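Local coordinates for DNA protection during starvation protein (Mycobacterium smegmatis, PDB 2YW6) that probably protects DNA from oxidative damage by oxidising ferrous iron with hydrogen peroxide and storing it as a ferric mineral inside a hollow shell of twelve subunits, at residues B[15-20]-B[129-134]; B[22-27]-B[66-71]; B[48-53]-B[153-158]; B[93-98]-B[107-112]. One frame throughout, in Å; residues are numbered along the deposited sequence.

How the interactions relate
All four interactions belong to one helical bundle, interactions 1 and 3 lying near its two ends, with centres 35 Å apart. Interactions 1 and 2 meet through Arg-71, whose NH2 forms a salt bridge of 2.8 Å with Asp-131 OD2, and both use helix 12-41. At the other side of the chain's centre, interactions 3 and 4 join where Arg-153 NE lies 2.9 Å from Asp-110 OD2, again a salt bridge. Interactions 2 and 4 come within about 7 Å at their nearest atoms without touching. Interaction 2 holds the probable iron ligands Asp-66 and Glu-70; the side chain of Ser-134 in interaction 1 is about 11 Å from that of Glu-70.

Interaction 1 (B[15-20]-B[129-134]); sequences SDVADL and DLDLVS
Val-17 sends its two methyl groups to different targets on residues 129-134. CG2 lies 3.5 Å from Leu-130 CB and more distantly touches CD1 of the same leucine, the two side chains sliding past each other in opposite directions. CG1, placed anti to the backbone N (chi1 -176°), instead turns to the first helical turn beyond, 3.9 Å from Ser-134 OG. The methylene of Asp-131 bridges the fork, its CB 4.1 Å from Val-17 CG1. Helix 12-41 thus meets the start of helix 132-155, two members of the four-helix bundle of the ferritin-like fold, and the contact lies around the N-cap of the latter. Asp-131 is that N-cap: its OD1 accepts from Ser-134 N at 2.9 Å, with an N-H...O angle of 165°, although the amide comes from well above the carboxylate plane, 69° out of it. OD2 takes a weak hydrogen bond from Ser-134 OG at 2.8 Å. Arg-71 of helix 47-75 engages both residues, Asp-131 OD2 by a salt bridge and Ser-134 OG by a hydrogen bond, and so probably fixes the rotation of both. The hydrophobic surroundings of Val-17 are extended by Leu-75 and Leu-127, from the two remaining long helices. Arg-121 of a neighbouring subunit also makes a long, weak ion pair with Asp-131 OD1.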
loop_
_atom_site.group_PDB
_atom_site.type_symbol
_atom_site.label_atom_id
_atom_site.label_comp_id
_atom_site.label_asym_id
_atom_site.label_seq_id
_atom_site.Cartn_x
_atom_site.Cartn_y
_atom_site.Cartn_z
ATOM N N SER B 15 -34.359 -15.082 21.448
ATOM C CA SER B 15 -34.546 -16.371 20.796
ATOM C C SER B 15 -35.229 -16.150 19.448
ATOM O O SER B 15 -34.778 -16.654 18.423
ATOM C CB SER B 15 -35.408 -17.282 21.671
ATOM O OG SER B 15 -35.609 -18.538 21.051
ATOM N N ASP B 16 -36.313 -15.378 19.467
ATOM C CA ASP B 16 -37.089 -15.067 18.266
ATOM C C ASP B 16 -36.257 -14.326 17.220
ATOM O O ASP B 16 -36.352 -14.603 16.024
ATOM C CB ASP B 16 -38.317 -14.222 18.641
ATOM C CG ASP B 16 -39.302 -14.977 19.520
ATOM O OD1 ASP B 16 -39.782 -16.044 19.091
ATOM O OD2 ASP B 16 -39.600 -14.502 20.638
ATOM N N VAL B 17 -35.456 -13.370 17.669
ATOM C CA VAL B 17 -34.613 -12.616 16.757
ATOM C C VAL B 17 -33.594 -13.580 16.142
ATOM O O VAL B 17 -33.356 -13.575 14.928
ATOM C CB VAL B 17 -33.848 -11.506 17.496
ATOM C CG1 VAL B 17 -33.059 -10.673 16.506
ATOM C CG2 VAL B 17 -34.813 -10.637 18.276
ATOM N N ALA B 18 -33.003 -14.409 17.001
ATOM C CA ALA B 18 -32.000 -15.381 16.578
ATOM C C ALA B 18 -32.542 -16.264 15.453
ATOM O O ALA B 18 -31.807 -16.615 14.526
ATOM C CB ALA B 18 -31.547 -16.241 17.781
ATOM N N ASP B 19 -33.823 -16.607 15.525
ATOM C CA ASP B 19 -34.443 -17.426 14.490
ATOM C C ASP B 19 -34.553 -16.644 13.182
ATOM O O ASP B 19 -34.213 -17.159 12.112
ATOM C CB ASP B 19 -35.819 -17.894 14.945
ATOM C CG ASP B 19 -35.735 -18.877 16.084
ATOM O OD1 ASP B 19 -36.784 -19.388 16.515
ATOM O OD2 ASP B 19 -34.609 -19.142 16.550
ATOM N N LEU B 20 -35.031 -15.404 13.276
ATOM C CA LEU B 20 -35.156 -14.549 12.105
ATOM C C LEU B 20 -33.823 -14.473 11.385
ATOM O O LEU B 20 -33.771 -14.555 10.156
ATOM C CB LEU B 20 -35.554 -13.136 12.509
ATOM C CG LEU B 20 -37.023 -12.767 12.624
ATOM C CD1 LEU B 20 -37.129 -11.270 12.922
ATOM C CD2 LEU B 20 -37.732 -13.089 11.335
ATOM N N ASP B 129 -39.395 -4.073 17.151
ATOM C CA ASP B 129 -39.650 -4.100 18.582
ATOM C C ASP B 129 -38.992 -5.276 19.294
ATOM O O ASP B 129 -39.414 -5.673 20.380
ATOM C CB ASP B 129 -41.156 -4.104 18.831
ATOM C CG ASP B 129 -41.840 -2.895 18.233
ATOM O OD1 ASP B 129 -41.449 -1.761 18.582
ATOM O OD2 ASP B 129 -42.764 -3.075 17.413
ATOM N N LEU B 130 -37.947 -5.822 18.679
ATOM C CA LEU B 130 -37.230 -6.951 19.252
ATOM C C LEU B 130 -35.771 -6.625 19.508
ATOM O O LEU B 130 -35.253 -6.873 20.595
ATOM C CB LEU B 130 -37.314 -8.162 18.322
ATOM C CG LEU B 130 -38.686 -8.806 18.156
ATOM C CD1 LEU B 130 -38.618 -9.844 17.051
ATOM C CD2 LEU B 130 -39.123 -9.439 19.474
ATOM N N ASP B 131 -35.113 -6.062 18.500
ATOM C CA ASP B 131 -33.693 -5.731 18.598
ATOM C C ASP B 131 -33.307 -4.678 17.558
ATOM O O ASP B 131 -33.184 -4.985 16.362
ATOM C CB ASP B 131 -32.862 -6.996 18.367
ATOM C CG ASP B 131 -31.381 -6.777 18.586
ATOM O OD1 ASP B 131 -30.890 -5.652 18.366
ATOM O OD2 ASP B 131 -30.694 -7.745 18.966
ATOM N N LEU B 132 -33.117 -3.443 18.008
ATOM C CA LEU B 132 -32.731 -2.378 17.092
ATOM C C LEU B 132 -31.383 -2.651 16.422
ATOM O O LEU B 132 -31.216 -2.375 15.236
ATOM C CB LEU B 132 -32.662 -1.026 17.816
ATOM C CG LEU B 132 -34.001 -0.405 18.204
ATOM C CD1 LEU B 132 -33.766 0.956 18.836
ATOM C CD2 LEU B 132 -34.873 -0.283 16.957
ATOM N N VAL B 133 -30.425 -3.178 17.183
ATOM C CA VAL B 133 -29.094 -3.466 16.649
ATOM C C VAL B 133 -29.154 -4.452 15.487
ATOM O O VAL B 133 -28.659 -4.174 14.393
ATOM C CB VAL B 133 -28.164 -4.025 17.747
ATOM C CG1 VAL B 133 -26.794 -4.359 17.156
ATOM C CG2 VAL B 133 -28.033 -3.008 18.863
ATOM N N SER B 134 -29.762 -5.604 15.729
ATOM C CA SER B 134 -29.907 -6.608 14.690
ATOM C C SER B 134 -30.669 -6.035 13.498
ATOM O O SER B 134 -30.420 -6.427 12.365
ATOM C CB SER B 134 -30.648 -7.819 15.243
ATOM O OG SER B 134 -29.929 -8.345 16.340
#

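Interaction 2 (B[22-27]-B[66-71]); sequences QKQLST and DEVAER
Val-68 points toward residues 22-27 of helix 12-41 and meets them with one branch. Its CG1, held anti to the backbone N (chi1 171°), lies 3.8 Å from Leu-25 N and 3.9 Å from Leu-25 CB, while Gln-24 CB borders the same methyl at 4.3 Å. The valine therefore rests against the backbone and side-chain roots of two successive residues and does not meet another side chain end to end. Leu-25 is set differently: its CB leaves the helix alongside the interface, and its CG, 4.2 Å from Ala-69 CB, passes next to the alanine methyl. The CA atoms of Leu-25 and Val-68 are 6.0 Å apart, and the axes of the two short segments approach to 9.1 Å. Their N-to-C directions make an angle of 152°, a roughly antiparallel pair. Gln-24 begins toward the partner helix, but its amide end leads off, where NE2 is hydrogen-bonded to Tyr-28 OH and Thr-120 OG1. Trp-40 of a neighbouring subunit packs on Leu-25, Asp-66 and Ala-69, and Lys-36 of that subunit forms a salt bridge with Asp-66 OD1. His-39 of the same neighbour packs on Glu-70. Asp-66 and Glu-70 take no part in the apolar contact, and the CB of Asp-66 points away from residues 22-27. These two residues are probable iron ligands, and their setting beside a neighbour's histidine is consistent with the intersubunit ferroxidase centre of the Dps family.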
loop_
_atom_site.group_PDB
_atom_site.type_symbol
_atom_site.label_atom_id
_atom_site.label_comp_id
_atom_site.label_asym_id
_atom_site.label_seq_id
_atom_site.Cartn_x
_atom_site.Cartn_y
_atom_site.Cartn_z
ATOM N N GLN B 22 -31.277 -16.635 11.467
ATOM C CA GLN B 22 -30.891 -17.906 10.869
ATOM C C GLN B 22 -31.463 -18.002 9.459
ATOM O O GLN B 22 -30.790 -18.469 8.536
ATOM C CB GLN B 22 -31.401 -19.072 11.708
ATOM C CG GLN B 22 -31.074 -20.418 11.112
ATOM C CD GLN B 22 -29.580 -20.650 11.024
ATOM O OE1 GLN B 22 -28.879 -20.589 12.036
ATOM N NE2 GLN B 22 -29.085 -20.919 9.817
ATOM N N LYS B 23 -32.716 -17.585 9.303
ATOM C CA LYS B 23 -33.362 -17.590 7.993
ATOM C C LYS B 23 -32.483 -16.763 7.059
ATOM O O LYS B 23 -32.140 -17.192 5.960
ATOM C CB LYS B 23 -34.753 -16.933 8.055
ATOM C CG LYS B 23 -35.914 -17.858 8.350
ATOM C CD LYS B 23 -35.883 -18.348 9.770
ATOM C CE LYS B 23 -37.142 -19.132 10.097
ATOM N NZ LYS B 23 -37.241 -19.413 11.561
ATOM N N GLN B 24 -32.138 -15.563 7.515
ATOM C CA GLN B 24 -31.317 -14.659 6.732
ATOM C C GLN B 24 -29.970 -15.304 6.407
ATOM O O GLN B 24 -29.483 -15.207 5.277
ATOM C CB GLN B 24 -31.112 -13.350 7.499
ATOM C CG GLN B 24 -30.671 -12.186 6.619
ATOM C CD GLN B 24 -31.795 -11.624 5.748
ATOM O OE1 GLN B 24 -32.849 -12.250 5.579
ATOM N NE2 GLN B 24 -31.564 -10.444 5.183
ATOM N N LEU B 25 -29.378 -15.966 7.395
ATOM C CA LEU B 25 -28.094 -16.624 7.216
ATOM C C LEU B 25 -28.122 -17.632 6.058
ATOM O O LEU B 25 -27.218 -17.648 5.215
ATOM C CB LEU B 25 -27.695 -17.346 8.507
ATOM C CG LEU B 25 -26.219 -17.608 8.838
ATOM C CD1 LEU B 25 -26.107 -18.940 9.548
ATOM C CD2 LEU B 25 -25.357 -17.617 7.586
ATOM N N SER B 26 -29.147 -18.476 6.018
ATOM C CA SER B 26 -29.250 -19.471 4.960
ATOM C C SER B 26 -29.482 -18.830 3.596
ATOM O O SER B 26 -28.983 -19.321 2.580
ATOM C CB SER B 26 -30.373 -20.464 5.275
ATOM O OG SER B 26 -30.178 -21.033 6.558
ATOM N N THR B 27 -30.238 -17.735 3.570
ATOM C CA THR B 27 -30.510 -17.028 2.319
ATOM C C THR B 27 -29.223 -16.446 1.749
ATOM O O THR B 27 -29.008 -16.476 0.534
ATOM C CB THR B 27 -31.508 -15.876 2.518
ATOM O OG1 THR B 27 -32.811 -16.415 2.752
ATOM C CG2 THR B 27 -31.543 -14.973 1.285
ATOM N N ASP B 66 -21.186 -13.715 7.591
ATOM C CA ASP B 66 -20.368 -13.722 8.797
ATOM C C ASP B 66 -21.019 -12.879 9.881
ATOM O O ASP B 66 -21.143 -13.327 11.018
ATOM C CB ASP B 66 -18.963 -13.212 8.499
ATOM C CG ASP B 66 -18.110 -14.253 7.828
ATOM O OD1 ASP B 66 -16.920 -13.984 7.555
ATOM O OD2 ASP B 66 -18.634 -15.353 7.568
ATOM N N GLU B 67 -21.426 -11.660 9.515
ATOM C CA GLU B 67 -22.092 -10.723 10.431
ATOM C C GLU B 67 -23.346 -11.373 11.026
ATOM O O GLU B 67 -23.464 -11.532 12.240
ATOM C CB GLU B 67 -22.469 -9.438 9.675
ATOM C CG GLU B 67 -21.311 -8.461 9.523
ATOM C CD GLU B 67 -21.433 -7.510 8.332
ATOM O OE1 GLU B 67 -22.537 -7.001 8.043
ATOM O OE2 GLU B 67 -20.394 -7.259 7.687
ATOM N N VAL B 68 -24.276 -11.758 10.160
ATOM C CA VAL B 68 -25.493 -12.396 10.614
ATOM C C VAL B 68 -25.184 -13.596 11.517
ATOM O O VAL B 68 -25.790 -13.744 12.578
ATOM C CB VAL B 68 -26.353 -12.832 9.410
ATOM C CG1 VAL B 68 -27.512 -13.677 9.858
ATOM C CG2 VAL B 68 -26.892 -11.600 8.711
ATOM N N ALA B 69 -24.228 -14.432 11.111
ATOM C CA ALA B 69 -23.869 -15.601 11.901
ATOM C C ALA B 69 -23.289 -15.212 13.252
ATOM O O ALA B 69 -23.684 -15.749 14.282
ATOM C CB ALA B 69 -22.886 -16.474 11.142
ATOM N N GLU B 70 -22.351 -14.280 13.267
ATOM C CA GLU B 70 -21.782 -13.889 14.542
ATOM C C GLU B 70 -22.817 -13.207 15.456
ATOM O O GLU B 70 -22.652 -13.177 16.677
ATOM C CB GLU B 70 -20.560 -13.003 14.313
ATOM C CG GLU B 70 -19.545 -13.682 13.405
ATOM C CD GLU B 70 -18.117 -13.242 13.650
ATOM O OE1 GLU B 70 -17.906 -12.104 14.134
ATOM O OE2 GLU B 70 -17.201 -14.035 13.339
ATOM N N ARG B 71 -23.888 -12.687 14.864
ATOM C CA ARG B 71 -24.932 -12.026 15.639
ATOM C C ARG B 71 -25.824 -13.095 16.285
ATOM O O ARG B 71 -26.316 -12.920 17.398
ATOM C CB ARG B 71 -25.753 -11.090 14.735
ATOM C CG ARG B 71 -26.807 -10.246 15.459
ATOM C CD ARG B 71 -26.189 -9.409 16.581
ATOM N NE ARG B 71 -27.179 -8.595 17.290
ATOM C CZ ARG B 71 -26.935 -7.921 18.410
ATOM N NH1 ARG B 71 -25.731 -7.942 18.965
ATOM N NH2 ARG B 71 -27.897 -7.216 18.984
#

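Interaction 3 (B[48-53]-B[153-158]); sequences IGVHEM and RAHLES
His-155 ND1 is hydrogen-bonded to the backbone O of Phe-151, four residues earlier, and the ring held in this way is what residues 48-53 touch. With its CG anti to the carbonyl carbon (chi1 -80°), the imidazole reaches toward helix 47-75. Met-53 comes in from the other direction, the two side chains sliding past one another. Its chain is extended as far as the sulfur and bends only at chi3 (83°), bringing SD to 3.7 Å from His-155 CE1. SD stands 4.7 Å from the centroid of the His-155 ring and 71° off its normal, an oblique sulfur-aromatic approach. Val-50 adds a looser touch, CG2 lying 4.4 Å from His-155 NE2, also obliquely. The nearest CA pair, Val-50 and His-155, is 9.1 Å apart, so the imidazole and the Met-53 side chain bridge the distance together. They join the early part of helix 47-75 to the C-terminal part of helix 132-155 in the ferritin-like four-helix bundle, away from the annotated iron sites. Leu-106 of helix 102-127 packs on both Val-50 and His-155, and at this subunit interface Phe-47 of a neighbouring subunit meets the imidazole edge-to-face. Since a carbonyl can only accept, the ND1 bond implies a hydrogen on that nitrogen. With ND1 engaged as a donor, the ring gives an oblique sulfur-aromatic contact to Met-53 and a loose apolar touch to Val-50.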
loop_
_atom_site.group_PDB
_atom_site.type_symbol
_atom_site.label_atom_id
_atom_site.label_comp_id
_atom_site.label_asym_id
_atom_site.label_seq_id
_atom_site.Cartn_x
_atom_site.Cartn_y
_atom_site.Cartn_z
ATOM N N ILE B 48 -18.340 -10.104 -19.338
ATOM C CA ILE B 48 -17.271 -9.586 -18.496
ATOM C C ILE B 48 -17.884 -8.600 -17.510
ATOM O O ILE B 48 -17.503 -8.563 -16.343
ATOM C CB ILE B 48 -16.169 -8.868 -19.333
ATOM C CG1 ILE B 48 -15.062 -9.852 -19.698
ATOM C CG2 ILE B 48 -15.546 -7.734 -18.536
ATOM C CD1 ILE B 48 -15.536 -11.033 -20.442
ATOM N N GLY B 49 -18.839 -7.809 -17.995
ATOM C CA GLY B 49 -19.503 -6.832 -17.152
ATOM C C GLY B 49 -20.260 -7.516 -16.031
ATOM O O GLY B 49 -20.336 -6.998 -14.912
ATOM N N VAL B 50 -20.818 -8.685 -16.331
ATOM C CA VAL B 50 -21.559 -9.449 -15.344
ATOM C C VAL B 50 -20.595 -9.988 -14.279
ATOM O O VAL B 50 -20.906 -9.972 -13.085
ATOM C CB VAL B 50 -22.320 -10.610 -16.011
ATOM C CG1 VAL B 50 -23.161 -11.349 -14.977
ATOM C CG2 VAL B 50 -23.205 -10.064 -17.119
ATOM N N HIS B 51 -19.432 -10.464 -14.712
ATOM C CA HIS B 51 -18.407 -10.963 -13.791
ATOM C C HIS B 51 -18.036 -9.802 -12.864
ATOM O O HIS B 51 -18.059 -9.915 -11.640
ATOM C CB HIS B 51 -17.161 -11.387 -14.573
ATOM C CG HIS B 51 -17.212 -12.779 -15.107
ATOM N ND1 HIS B 51 -18.378 -13.369 -15.548
ATOM C CD2 HIS B 51 -16.237 -13.699 -15.290
ATOM C CE1 HIS B 51 -18.118 -14.588 -15.977
ATOM N NE2 HIS B 51 -16.825 -14.814 -15.833
ATOM N N GLU B 52 -17.690 -8.682 -13.489
ATOM C CA GLU B 52 -17.311 -7.462 -12.798
ATOM C C GLU B 52 -18.327 -7.080 -11.737
ATOM O O GLU B 52 -17.970 -6.694 -10.632
ATOM C CB GLU B 52 -17.215 -6.308 -13.794
ATOM C CG GLU B 52 -15.911 -5.558 -13.743
ATOM C CD GLU B 52 -14.949 -6.058 -14.785
ATOM O OE1 GLU B 52 -15.154 -5.730 -15.975
ATOM O OE2 GLU B 52 -14.002 -6.789 -14.421
ATOM N N MET B 53 -19.600 -7.173 -12.091
ATOM C CA MET B 53 -20.678 -6.808 -11.187
ATOM C C MET B 53 -20.894 -7.811 -10.043
ATOM O O MET B 53 -21.135 -7.416 -8.900
ATOM C CB MET B 53 -21.964 -6.621 -11.997
ATOM C CG MET B 53 -23.192 -6.270 -11.184
ATOM S SD MET B 53 -24.655 -6.192 -12.229
ATOM C CE MET B 53 -25.130 -7.896 -12.335
ATOM N N ARG B 153 -31.258 -5.313 -13.030
ATOM C CA ARG B 153 -32.391 -4.837 -13.826
ATOM C C ARG B 153 -31.945 -3.909 -14.954
ATOM O O ARG B 153 -32.512 -3.936 -16.055
ATOM C CB ARG B 153 -33.394 -4.103 -12.930
ATOM C CG ARG B 153 -33.973 -4.986 -11.862
ATOM C CD ARG B 153 -34.840 -4.224 -10.878
ATOM N NE ARG B 153 -35.747 -5.142 -10.196
ATOM C CZ ARG B 153 -36.622 -4.786 -9.263
ATOM N NH1 ARG B 153 -36.706 -3.516 -8.885
ATOM N NH2 ARG B 153 -37.433 -5.699 -8.722
ATOM N N ALA B 154 -30.935 -3.085 -14.665
ATOM C CA ALA B 154 -30.393 -2.137 -15.632
ATOM C C ALA B 154 -29.893 -2.823 -16.896
ATOM O O ALA B 154 -29.893 -2.218 -17.961
ATOM C CB ALA B 154 -29.263 -1.321 -14.997
ATOM N N HIS B 155 -29.454 -4.074 -16.788
ATOM C CA HIS B 155 -28.982 -4.798 -17.972
ATOM C C HIS B 155 -30.154 -5.218 -18.854
ATOM O O HIS B 155 -30.039 -5.276 -20.083
ATOM C CB HIS B 155 -28.253 -6.089 -17.607
ATOM C CG HIS B 155 -26.832 -5.908 -17.183
ATOM N ND1 HIS B 155 -26.478 -5.561 -15.895
ATOM C CD2 HIS B 155 -25.675 -6.097 -17.853
ATOM C CE1 HIS B 155 -25.162 -5.549 -15.794
ATOM N NE2 HIS B 155 -24.652 -5.871 -16.970
ATOM N N LEU B 156 -31.268 -5.553 -18.216
ATOM C CA LEU B 156 -32.444 -6.008 -18.934
ATOM C C LEU B 156 -33.275 -4.851 -19.486
ATOM O O LEU B 156 -34.440 -5.031 -19.840
ATOM C CB LEU B 156 -33.299 -6.883 -18.005
ATOM C CG LEU B 156 -32.593 -8.041 -17.291
ATOM C CD1 LEU B 156 -33.541 -8.688 -16.291
ATOM C CD2 LEU B 156 -32.119 -9.057 -18.304
ATOM N N GLU B 157 -32.686 -3.666 -19.560
ATOM C CA GLU B 157 -33.404 -2.508 -20.071
ATOM C C GLU B 157 -32.699 -1.927 -21.282
ATOM O O GLU B 157 -31.964 -0.954 -21.164
ATOM C CB GLU B 157 -33.527 -1.437 -18.987
ATOM C CG GLU B 157 -34.530 -1.763 -17.894
ATOM C CD GLU B 157 -34.617 -0.670 -16.847
ATOM O OE1 GLU B 157 -34.758 0.513 -17.228
ATOM O OE2 GLU B 157 -34.552 -0.991 -15.642
ATOM N N SER B 158 -32.932 -2.520 -22.447
ATOM C CA SER B 158 -32.299 -2.056 -23.673
ATOM C C SER B 158 -32.978 -0.826 -24.267
ATOM O O SER B 158 -32.967 -0.627 -25.481
ATOM C CB SER B 158 -32.273 -3.185 -24.700
ATOM O OG SER B 158 -31.573 -4.303 -24.189
#

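Interaction 4 (B[93-98]-B[107-112]); sequences DDYSVE and AALDLV
Apolar contacts carry the meeting of Tyr-95 with Ala-108. The alanine methyl, directed at the loop, sits 3.5 Å from Tyr-95 CE1 and equally near to OH, approaching the ring obliquely. Val-97 also closes on this methyl, its CG2 3.8 Å from Ala-108 CB, so that one small side chain receives both an aromatic and an aliphatic partner. Elsewhere on the ring the approach is by the edge: Val-112 CG2 lies near the ring plane, 4.1 Å from Tyr-95 CD1, and the two side chains cross at about a right angle. Leu-109 N also comes to the edge, 4.3 Å from Tyr-95 CE1. The tyrosine reaches the helix because its CG is anti to the backbone N (chi1 -164°), which carries the far end of the ring closer than its first bond alone would suggest.

Polar bonds to residues outside the two segments tie the loop as well. Tyr-95 OH is hydrogen-bonded to His-105 ND1, which anchors the phenol end, and Val-97 O is bonded to His-37 NE2. Asp-94 pairs with Arg-90 and also bonds to Thr-82 OG1 and Gly-84 N of a neighbouring subunit.

Lying against the ferritin-like helical bundle, residues 93-98 run from helix 83-89 toward strand 100-101, which pairs in parallel with strand 42-43; Tyr-95 touches helix 102-127 and also Thr-34 and Val-38 of helix 12-41.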
loop_
_atom_site.group_PDB
_atom_site.type_symbol
_atom_site.label_atom_id
_atom_site.label_comp_id
_atom_site.label_asym_id
_atom_site.label_seq_id
_atom_site.Cartn_x
_atom_site.Cartn_y
_atom_site.Cartn_z
ATOM N N ASP B 93 -36.454 -22.439 -4.112
ATOM C CA ASP B 93 -35.994 -23.699 -4.692
ATOM C C ASP B 93 -34.478 -23.876 -4.788
ATOM O O ASP B 93 -33.795 -23.968 -3.772
ATOM C CB ASP B 93 -36.624 -23.855 -6.074
ATOM C CG ASP B 93 -36.476 -22.603 -6.916
ATOM O OD1 ASP B 93 -35.359 -22.346 -7.414
ATOM O OD2 ASP B 93 -37.474 -21.866 -7.067
ATOM N N ASP B 94 -33.965 -23.950 -6.013
ATOM C CA ASP B 94 -32.531 -24.114 -6.253
ATOM C C ASP B 94 -32.259 -23.570 -7.648
ATOM O O ASP B 94 -32.816 -24.075 -8.623
ATOM C CB ASP B 94 -32.141 -25.597 -6.155
ATOM C CG ASP B 94 -30.636 -25.827 -6.284
ATOM O OD1 ASP B 94 -30.107 -25.745 -7.412
ATOM O OD2 ASP B 94 -29.978 -26.087 -5.250
ATOM N N TYR B 95 -31.423 -22.534 -7.737
ATOM C CA TYR B 95 -31.114 -21.905 -9.018
ATOM C C TYR B 95 -30.910 -22.983 -10.065
ATOM O O TYR B 95 -30.016 -23.813 -9.949
ATOM C CB TYR B 95 -29.857 -21.024 -8.914
ATOM C CG TYR B 95 -29.695 -20.039 -10.065
ATOM C CD1 TYR B 95 -30.379 -18.814 -10.067
ATOM C CD2 TYR B 95 -28.852 -20.324 -11.142
ATOM C CE1 TYR B 95 -30.221 -17.895 -11.114
ATOM C CE2 TYR B 95 -28.692 -19.413 -12.193
ATOM C CZ TYR B 95 -29.374 -18.199 -12.162
ATOM O OH TYR B 95 -29.162 -17.274 -13.155
ATOM N N SER B 96 -31.735 -22.956 -11.100
ATOM C CA SER B 96 -31.669 -23.976 -12.128
ATOM C C SER B 96 -31.191 -23.559 -13.511
ATOM O O SER B 96 -31.310 -24.336 -14.460
ATOM C CB SER B 96 -33.035 -24.660 -12.228
ATOM O OG SER B 96 -34.085 -23.715 -12.106
ATOM N N VAL B 97 -30.658 -22.348 -13.647
ATOM C CA VAL B 97 -30.155 -21.918 -14.948
ATOM C C VAL B 97 -28.677 -22.273 -14.957
ATOM O O VAL B 97 -27.956 -21.921 -14.019
ATOM C CB VAL B 97 -30.281 -20.400 -15.157
ATOM C CG1 VAL B 97 -29.811 -20.042 -16.552
ATOM C CG2 VAL B 97 -31.715 -19.951 -14.933
ATOM N N GLU B 98 -28.225 -22.961 -16.001
ATOM C CA GLU B 98 -26.822 -23.358 -16.085
ATOM C C GLU B 98 -26.045 -22.565 -17.119
ATOM O O GLU B 98 -26.143 -21.343 -17.156
ATOM C CB GLU B 98 -26.744 -24.852 -16.360
ATOM C CG GLU B 98 -27.188 -25.667 -15.163
ATOM C CD GLU B 98 -27.665 -27.050 -15.538
ATOM O OE1 GLU B 98 -26.944 -27.756 -16.275
ATOM O OE2 GLU B 98 -28.763 -27.434 -15.084
ATOM N N ALA B 107 -32.266 -12.250 -15.591
ATOM C CA ALA B 107 -33.699 -12.325 -15.347
ATOM C C ALA B 107 -33.948 -13.208 -14.130
ATOM O O ALA B 107 -34.737 -12.854 -13.242
ATOM C CB ALA B 107 -34.411 -12.899 -16.576
ATOM N N ALA B 108 -33.261 -14.354 -14.095
ATOM C CA ALA B 108 -33.385 -15.307 -12.994
ATOM C C ALA B 108 -32.913 -14.674 -11.687
ATOM O O ALA B 108 -33.577 -14.815 -10.660
ATOM C CB ALA B 108 -32.571 -16.587 -13.294
ATOM N N LEU B 109 -31.775 -13.975 -11.735
ATOM C CA LEU B 109 -31.209 -13.319 -10.547
ATOM C C LEU B 109 -32.097 -12.200 -10.024
ATOM O O LEU B 109 -32.192 -11.992 -8.811
ATOM C CB LEU B 109 -29.815 -12.749 -10.839
ATOM C CG LEU B 109 -28.602 -13.652 -10.613
ATOM C CD1 LEU B 109 -27.364 -12.849 -10.900
ATOM C CD2 LEU B 109 -28.569 -14.170 -9.184
ATOM N N ASP B 110 -32.726 -11.469 -10.940
ATOM C CA ASP B 110 -33.631 -10.396 -10.551
ATOM C C ASP B 110 -34.719 -11.040 -9.681
ATOM O O ASP B 110 -35.103 -10.508 -8.625
ATOM C CB ASP B 110 -34.268 -9.770 -11.796
ATOM C CG ASP B 110 -35.104 -8.547 -11.473
ATOM O OD1 ASP B 110 -35.960 -8.176 -12.299
ATOM O OD2 ASP B 110 -34.902 -7.945 -10.400
ATOM N N LEU B 111 -35.209 -12.189 -10.146
ATOM C CA LEU B 111 -36.244 -12.939 -9.442
ATOM C C LEU B 111 -35.741 -13.350 -8.064
ATOM O O LEU B 111 -36.437 -13.168 -7.063
ATOM C CB LEU B 111 -36.627 -14.182 -10.251
ATOM C CG LEU B 111 -38.053 -14.314 -10.808
ATOM C CD1 LEU B 111 -38.806 -12.978 -10.789
ATOM C CD2 LEU B 111 -37.951 -14.878 -12.228
ATOM N N VAL B 112 -34.533 -13.910 -8.019
ATOM C CA VAL B 112 -33.942 -14.328 -6.755
ATOM C C VAL B 112 -33.930 -13.152 -5.764
ATOM O O VAL B 112 -34.337 -13.305 -4.610
ATOM C CB VAL B 112 -32.498 -14.863 -6.959
ATOM C CG1 VAL B 112 -31.829 -15.100 -5.607
ATOM C CG2 VAL B 112 -32.539 -16.154 -7.767
#